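Local coordinates for protein beta-galactosidase (Trichoderma reesei, PDB 3OG2) that probably catalyses the hydrolysis of terminal non-reducing beta-D-galactose residues in beta-D-galactosides, as a member of glycoside hydrolase family 35, at residues A[104-110]-A[568-572]; A[97-101]-A[160-164]. All blocks are in the same frame, centred on the assembly; numbering follows the deposited sequence. Where two conformers were deposited one is given.

Contact 1 of 2, residues A[104-110]-A[568-572]; sequences ATKAGIY and KQSAY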
ATOM      1  N   ALA A 104      -1.175  12.710  10.218  1.00  8.01           N
ATOM      2  CA  ALA A 104      -0.371  11.879  11.126  1.00  7.81           C
ATOM      3  C   ALA A 104      -0.410  12.468  12.529  1.00  7.33           C
ATOM      4  O   ALA A 104      -0.647  11.778  13.523  1.00  8.35           O
ATOM      5  CB  ALA A 104       1.085  11.776  10.636  1.00  8.63           C
ATOM      6  N   THR A 105      -0.184  13.789  12.586  1.00  7.95           N
ATOM      7  CA  THR A 105      -0.252  14.454  13.927  1.00  8.33           C
ATOM      8  C   THR A 105      -1.637  14.280  14.540  1.00  8.02           C
ATOM      9  O   THR A 105      -1.725  13.981  15.736  1.00  9.11           O
ATOM     10  CB  THR A 105       0.092  15.936  13.779  1.00  8.34           C
ATOM     11  OG1 THR A 105       1.450  16.039  13.352  1.00  9.89           O
ATOM     12  CG2 THR A 105      -0.120  16.696  15.100  1.00 10.69           C
ATOM     13  N   LYS A 106      -2.690  14.439  13.754  1.00  8.62           N
ATOM     14  CA  LYS A 106      -4.045  14.329  14.302  1.00  9.26           C
ATOM     15  C   LYS A 106      -4.383  12.915  14.771  1.00  8.64           C
ATOM     16  O   LYS A 106      -5.161  12.787  15.712  1.00 10.12           O
ATOM     17  CB  LYS A 106      -5.046  14.787  13.216  1.00 11.94           C
ATOM     18  CG  LYS A 106      -6.454  15.003  13.783  1.00 23.41           C
ATOM     19  CD  LYS A 106      -7.332  15.853  12.842  1.00 26.34           C
ATOM     20  CE  LYS A 106      -8.709  16.044  13.481  1.00 32.47           C
ATOM     21  NZ  LYS A 106      -9.132  14.906  14.375  1.00 52.80           N
ATOM     22  N   ALA A 107      -3.787  11.919  14.120  1.00  7.74           N
ATOM     23  CA  ALA A 107      -4.049  10.523  14.475  1.00  8.63           C
ATOM     24  C   ALA A 107      -3.137  10.056  15.572  1.00  8.73           C
ATOM     25  O   ALA A 107      -3.363   8.990  16.133  1.00 10.60           O
ATOM     26  CB  ALA A 107      -3.859   9.618  13.272  1.00 10.53           C
ATOM     27  N   GLY A 108      -2.060  10.777  15.868  1.00  7.91           N
ATOM     28  CA  GLY A 108      -1.075  10.323  16.814  1.00  8.66           C
ATOM     29  C   GLY A 108      -0.169   9.239  16.231  1.00  7.66           C
ATOM     30  O   GLY A 108       0.145   8.281  16.946  1.00  9.05           O
ATOM     31  N   ILE A 109       0.277   9.416  15.019  1.00  7.81           N
ATOM     32  CA  ILE A 109       1.159   8.496  14.288  1.00  8.55           C
ATOM     33  C   ILE A 109       2.445   9.207  13.952  1.00  6.98           C
ATOM     34  O   ILE A 109       2.423  10.383  13.543  1.00  7.86           O
ATOM     35  CB  ILE A 109       0.410   8.022  13.003  1.00 10.42           C
ATOM     36  CG1 ILE A 109      -0.737   7.092  13.398  1.00 12.14           C
ATOM     37  CG2 ILE A 109       1.344   7.440  11.925  1.00 12.96           C
ATOM     38  CD1 ILE A 109      -0.266   5.752  13.918  1.00 15.08           C
ATOM     39  N   TYR A 110       3.572   8.509  14.134  1.00  6.63           N
ATOM     40  CA  TYR A 110       4.873   9.022  13.694  1.00  6.79           C
ATOM     41  C   TYR A 110       5.153   8.504  12.276  1.00  6.19           C
ATOM     42  O   TYR A 110       4.475   7.583  11.797  1.00  7.48           O
ATOM     43  CB  TYR A 110       5.966   8.601  14.662  1.00  8.07           C
ATOM     44  CG  TYR A 110       5.847   9.271  16.008  1.00  7.23           C
ATOM     45  CD1 TYR A 110       5.989  10.654  16.085  1.00  7.90           C
ATOM     46  CD2 TYR A 110       5.637   8.553  17.171  1.00  9.17           C
ATOM     47  CE1 TYR A 110       5.909  11.342  17.326  1.00  9.31           C
ATOM     48  CE2 TYR A 110       5.563   9.215  18.388  1.00 10.60           C
ATOM     49  CZ  TYR A 110       5.708  10.573  18.447  1.00 10.17           C
ATOM     50  OH  TYR A 110       5.593  11.222  19.694  1.00 13.60           O
ATOM     51  N   LYS A 568      -0.610  20.330  20.887  1.00 17.80           N
ATOM     52  CA  LYS A 568      -0.443  19.915  19.536  1.00 17.24           C
ATOM     53  C   LYS A 568      -0.255  18.399  19.463  1.00 15.03           C
ATOM     54  O   LYS A 568      -0.732  17.803  18.474  1.00 16.36           O
ATOM     55  CB  LYS A 568       0.779  20.568  18.839  1.00 20.66           C
ATOM     56  CG  LYS A 568       0.889  20.138  17.361  1.00 22.47           C
ATOM     57  CD  LYS A 568       1.983  20.791  16.563  1.00 20.51           C
ATOM     58  CE  LYS A 568       2.087  20.151  15.172  1.00 22.73           C
ATOM     59  NZ  LYS A 568       3.132  20.784  14.358  1.00 32.32           N
ATOM     60  N   GLN A 569       0.444  17.800  20.408  1.00 14.03           N
ATOM     61  CA  GLN A 569       0.716  16.374  20.298  1.00 11.74           C
ATOM     62  C   GLN A 569      -0.309  15.560  21.071  1.00 12.75           C
ATOM     63  O   GLN A 569      -0.037  14.400  21.430  1.00 11.15           O
ATOM     64  CB  GLN A 569       2.136  16.041  20.800  1.00 13.12           C
ATOM     65  CG  GLN A 569       3.215  16.992  20.291  1.00 13.88           C
ATOM     66  CD  GLN A 569       3.296  17.013  18.777  1.00 14.30           C
ATOM     67  OE1 GLN A 569       3.047  16.022  18.095  1.00 18.07           O
ATOM     68  NE2 GLN A 569       3.666  18.126  18.184  1.00 16.42           N
ATOM     69  N   SER A 570      -1.496  16.089  21.319  1.00 11.81           N
ATOM     70  CA  SER A 570      -2.458  15.412  22.191  1.00 11.68           C
ATOM     71  C   SER A 570      -2.795  14.000  21.694  1.00 10.02           C
ATOM     72  O   SER A 570      -3.025  13.093  22.530  1.00 10.41           O
ATOM     73  CB  SER A 570      -3.761  16.219  22.291  1.00 14.01           C
ATOM     74  OG  SER A 570      -4.339  16.402  21.035  1.00 15.86           O
ATOM     75  N   ALA A 571      -2.840  13.755  20.399  1.00  9.71           N
ATOM     76  CA  ALA A 571      -3.263  12.471  19.898  1.00  9.02           C
ATOM     77  C   ALA A 571      -2.230  11.373  20.196  1.00  8.23           C
ATOM     78  O   ALA A 571      -2.577  10.179  20.077  1.00  9.78           O
ATOM     79  CB  ALA A 571      -3.494  12.486  18.406  1.00 11.12           C
ATOM     80  N   TYR A 572      -1.013  11.739  20.565  1.00  9.41           N
ATOM     81  CA  TYR A 572      -0.009  10.706  20.889  1.00  9.11           C
ATOM     82  C   TYR A 572      -0.216  10.234  22.312  1.00  9.15           C
ATOM     83  O   TYR A 572       0.537   9.327  22.750  1.00 11.62           O
ATOM     84  CB  TYR A 572       1.411  11.274  20.684  1.00  9.05           C
ATOM     85  CG  TYR A 572       1.686  11.632  19.242  1.00  8.98           C
ATOM     86  CD1 TYR A 572       1.400  12.892  18.704  1.00  9.61           C
ATOM     87  CD2 TYR A 572       2.258  10.653  18.396  1.00  8.74           C
ATOM     88  CE1 TYR A 572       1.662  13.161  17.379  1.00  9.44           C
ATOM     89  CE2 TYR A 572       2.531  10.915  17.059  1.00  7.88           C
ATOM     90  CZ  TYR A 572       2.221  12.188  16.553  1.00  8.00           C
ATOM     91  OH  TYR A 572       2.494  12.481  15.244  1.00  8.35           O
TER
HETATM   92  O   HOH W   1       3.262  15.294  15.182  1.00 12.24           O
HETATM   93  O   HOH W   2      -1.915  15.364  18.160  1.00 14.88           O

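Contact 2 of 2, residues A[97-101]-A[160-164]; sequences LEPFF and IIAKA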
ATOM      1  N   LEU A  97       2.571  17.183   0.718  1.00  8.87           N
ATOM      2  CA  LEU A  97       2.601  16.283   1.851  1.00  8.80           C
ATOM      3  C   LEU A  97       2.001  16.883   3.097  1.00  7.96           C
ATOM      4  O   LEU A  97       1.826  16.205   4.112  1.00  8.97           O
ATOM      5  CB  LEU A  97       4.070  15.934   2.155  1.00  9.74           C
ATOM      6  CG  LEU A  97       4.718  14.975   1.159  1.00 10.74           C
ATOM      7  CD1 LEU A  97       6.176  14.748   1.474  1.00 13.71           C
ATOM      8  CD2 LEU A  97       3.977  13.630   1.160  1.00 16.63           C
ATOM      9  N   GLU A  98       1.697  18.178   3.089  1.00  8.92           N
ATOM     10  CA  GLU A  98       1.264  18.799   4.335  0.50 10.11           C
ATOM     11  C   GLU A  98      -0.010  18.164   4.891  1.00  9.86           C
ATOM     12  O   GLU A  98      -0.058  17.918   6.111  1.00  9.60           O
ATOM     13  CB  GLU A  98       1.131  20.315   4.154  0.50 10.03           C
ATOM     14  CG  GLU A  98       2.443  20.963   3.756  0.50 13.28           C
ATOM     15  CD  GLU A  98       3.674  20.555   4.529  0.50 16.12           C
ATOM     16  OE1 GLU A  98       3.627  20.527   5.774  0.50 18.42           O
ATOM     17  OE2 GLU A  98       4.698  20.247   3.884  0.50 12.61           O
ATOM     18  N   PRO A  99      -1.025  17.834   4.092  1.00  9.51           N
ATOM     19  CA  PRO A  99      -2.183  17.148   4.711  1.00  9.82           C
ATOM     20  C   PRO A  99      -1.868  15.772   5.258  1.00  8.35           C
ATOM     21  O   PRO A  99      -2.513  15.280   6.173  1.00  9.90           O
ATOM     22  CB  PRO A  99      -3.167  17.017   3.533  1.00 12.34           C
ATOM     23  CG  PRO A  99      -2.777  18.168   2.610  1.00 12.15           C
ATOM     24  CD  PRO A  99      -1.258  18.092   2.653  1.00 11.12           C
ATOM     25  N   PHE A 100      -0.869  15.108   4.696  1.00  8.57           N
ATOM     26  CA  PHE A 100      -0.424  13.807   5.149  1.00  8.40           C
ATOM     27  C   PHE A 100       0.243  13.994   6.523  1.00  8.16           C
ATOM     28  O   PHE A 100      -0.095  13.260   7.471  1.00  8.50           O
ATOM     29  CB  PHE A 100       0.510  13.203   4.107  1.00  8.64           C
ATOM     30  CG  PHE A 100       0.844  11.735   4.324  1.00  8.04           C
ATOM     31  CD1 PHE A 100      -0.095  10.796   3.976  1.00  9.87           C
ATOM     32  CD2 PHE A 100       2.083  11.324   4.791  1.00 10.66           C
ATOM     33  CE1 PHE A 100       0.204   9.451   4.038  1.00 13.15           C
ATOM     34  CE2 PHE A 100       2.381   9.962   4.900  1.00 10.77           C
ATOM     35  CZ  PHE A 100       1.427   9.011   4.539  1.00 13.70           C
ATOM     36  N   PHE A 101       1.171  14.953   6.637  1.00  7.81           N
ATOM     37  CA  PHE A 101       1.772  15.237   7.947  1.00  8.02           C
ATOM     38  C   PHE A 101       0.743  15.632   9.001  1.00  7.75           C
ATOM     39  O   PHE A 101       0.813  15.193  10.147  1.00  8.30           O
ATOM     40  CB  PHE A 101       2.812  16.336   7.819  1.00  8.39           C
ATOM     41  CG  PHE A 101       4.002  16.055   6.904  1.00  8.63           C
ATOM     42  CD1 PHE A 101       4.540  14.778   6.765  1.00 11.09           C
ATOM     43  CD2 PHE A 101       4.579  17.094   6.175  1.00  9.48           C
ATOM     44  CE1 PHE A 101       5.613  14.515   5.934  1.00 11.18           C
ATOM     45  CE2 PHE A 101       5.693  16.832   5.340  1.00 10.10           C
ATOM     46  CZ  PHE A 101       6.201  15.544   5.237  1.00 10.39           C
ATOM     47  N   ILE A 160      11.164  19.863   2.954  1.00  8.34           N
ATOM     48  CA  ILE A 160       9.774  19.674   3.375  1.00  8.25           C
ATOM     49  C   ILE A 160       9.707  18.665   4.503  1.00  7.68           C
ATOM     50  O   ILE A 160       9.053  18.882   5.525  1.00  9.16           O
ATOM     51  CB  ILE A 160       8.945  19.207   2.162  1.00  8.93           C
ATOM     52  CG1 ILE A 160       8.663  20.392   1.210  1.00  9.87           C
ATOM     53  CG2 ILE A 160       7.641  18.539   2.564  1.00 11.11           C
ATOM     54  CD1 ILE A 160       8.211  19.998  -0.172  1.00 10.89           C
ATOM     55  N   ILE A 161      10.405  17.544   4.357  1.00  7.86           N
ATOM     56  CA  ILE A 161      10.405  16.524   5.420  0.50  7.75           C
ATOM     57  C   ILE A 161      11.063  17.077   6.667  1.00  7.36           C
ATOM     58  O   ILE A 161      10.655  16.812   7.803  1.00  8.52           O
ATOM     59  CB  ILE A 161      11.084  15.281   4.858  0.50  7.05           C
ATOM     60  CG1 ILE A 161      10.241  14.652   3.715  0.50  7.79           C
ATOM     61  CG2 ILE A 161      11.395  14.238   5.918  0.50  6.27           C
ATOM     62  CD1 ILE A 161      10.906  13.381   3.184  0.50 12.94           C
ATOM     63  N   ALA A 162      12.144  17.883   6.488  1.00  8.08           N
ATOM     64  CA  ALA A 162      12.869  18.403   7.632  1.00  8.10           C
ATOM     65  C   ALA A 162      11.943  19.237   8.524  1.00  8.09           C
ATOM     66  O   ALA A 162      11.995  19.167   9.758  1.00  8.33           O
ATOM     67  CB  ALA A 162      14.072  19.272   7.213  1.00 10.14           C
ATOM     68  N   LYS A 163      11.068  20.035   7.901  1.00  9.01           N
ATOM     69  CA  LYS A 163      10.161  20.889   8.686  1.00  9.41           C
ATOM     70  C   LYS A 163       9.181  20.044   9.498  1.00  8.66           C
ATOM     71  O   LYS A 163       8.732  20.516  10.547  1.00 11.18           O
ATOM     72  CB  LYS A 163       9.447  21.818   7.688  1.00 12.74           C
ATOM     73  CG  LYS A 163      10.386  22.768   6.979  1.00 27.71           C
ATOM     74  CD  LYS A 163       9.743  23.735   6.019  1.00 31.71           C
ATOM     75  CE  LYS A 163      10.720  24.753   5.507  1.00 44.20           C
ATOM     76  NZ  LYS A 163      11.777  24.255   4.586  1.00 58.40           N
ATOM     77  N   ALA A 164       8.919  18.842   9.027  1.00  8.48           N
ATOM     78  CA  ALA A 164       7.941  17.948   9.680  1.00  8.26           C
ATOM     79  C   ALA A 164       8.610  17.040  10.697  1.00  6.94           C
ATOM     80  O   ALA A 164       7.974  16.142  11.243  1.00  7.98           O
ATOM     81  CB  ALA A 164       7.224  17.144   8.627  1.00  8.99           C
TER
HETATM   82  O   HOH W   3       6.832  20.504   5.550  1.00 18.03           O

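Contact 1 of 2, residues A[104-110]-A[568-572]
The ring of Tyr572 overlaps the ring of Tyr110 in an offset stack, with centroids 4.3 Å apart and planes at 26°. CE2 of Tyr572 lies over the centre of the Tyr110 ring. The contact joins the TIM-barrel domain to a loop of domain 3, between strands 558-559 and 583-585. The loop settles on the C-terminal end of helix 98-107, where Gly108 closes a Schellman motif before strand 110-116 begins. Tyr572 is wedged at this end. Gly108 CA meets the side of its ring away from Tyr110, as a CH-pi contact 3.6 Å from the centroid. Gly108 has positive phi, and its CA makes a CA-H...O contact to Ala571 O at 3.6 Å.

With CG of Tyr572 beside its own backbone N (chi1 -64°), the ring reaches over the helix end as far as the next strand. Its OH donates to Ile109 O at 2.7 Å, from above the carbonyl plane. The same hydroxyl accepts from a water that also bonds Thr105 OG1 and Gln569 OE1. A phenylalanine here would probably leave Ile109 O without this donor and take one acceptor from the water, even with the ring stack kept.

Ala571 points its CB at the last turn of the helix, 3.4 Å from Gly108 N. Thr105 CG2 lies 3.6 Å from Lys568 O, with the lysine chain crossing at about a right angle, while Thr105 OG1 bonds the first water and, weakly, Phe101 O. The ammonium of Lys568 and the amide nitrogen of Gln569 both bond Gly169 O, which ties the loop to a second part of the barrel domain. Another water donates to Thr105 O and Lys568 O and accepts from Ala571 N at 2.9 Å.

Contact 2 of 2, residues A[97-101]-A[160-164]
Phe101 holds CG beside its own backbone N (chi1 -61°), which brings the ring against Ala164 and Ile160. Ile160 carries CG2 anti to its backbone N, and this branch reaches back to the ring of Phe101. The two side chains cross at about a right angle.

The Phe101 ring is met from several sides. CB of Ala164 sits over the centre of one face, a CH-pi contact 3.6 Å from the centroid and 12° off the ring normal. Leu97 O lies above the opposite face, offset toward the rim, while it also accepts the helical bond from Phe101 N. At the edge, CG2 of Ile160 lies in the ring plane, 3.8 Å from Phe101 CE2. Together these neighbours would limit how far the ring can turn. Ile161 adds a looser contact, with its CA 4.3 Å from Phe101 CZ.

Ile160 CG2 serves more than one partner. Leu97 CD1 is 4.2 Å from it, which extends the apolar seam toward Leu97. Glu98 marks the outer border, where the contact turns polar. In one of the two Glu98 conformers a water donates to Glu98 OE2 and to Ile160 O, so this bridge from a side chain of one helix to a carbonyl of the other is doubtful as a fixed link. No direct hydrogen bond joins the two segments.

Beneath the seam, Phe101 and Ala164 both touch Val172 of strand 172-177. Phe101 also rests on Leu111 of strand 110-116. Two neighbouring helices packed through apolar side chains over parallel strands are characteristic of the outer layer of a TIM barrel.

Overall arrangement
Contacts 1 and 2 share helix 98-107 and lie about 13 Å apart between centres. Contact 2 uses the N-terminal part of the helix and stays inside the barrel domain, joining helix 98-107 to helix 144-163. Contact 1 uses the far end and reaches domain 3, across more than 450 residues of chain. Contact 2 is buried and mainly apolar, with a single water at its border. Contact 1 is partly buried. It joins an aromatic stack to a direct hydrogen bond and two bridging waters. The two adjoin along the helix, where Thr105 OG1 makes a weak bond back to Phe101 O.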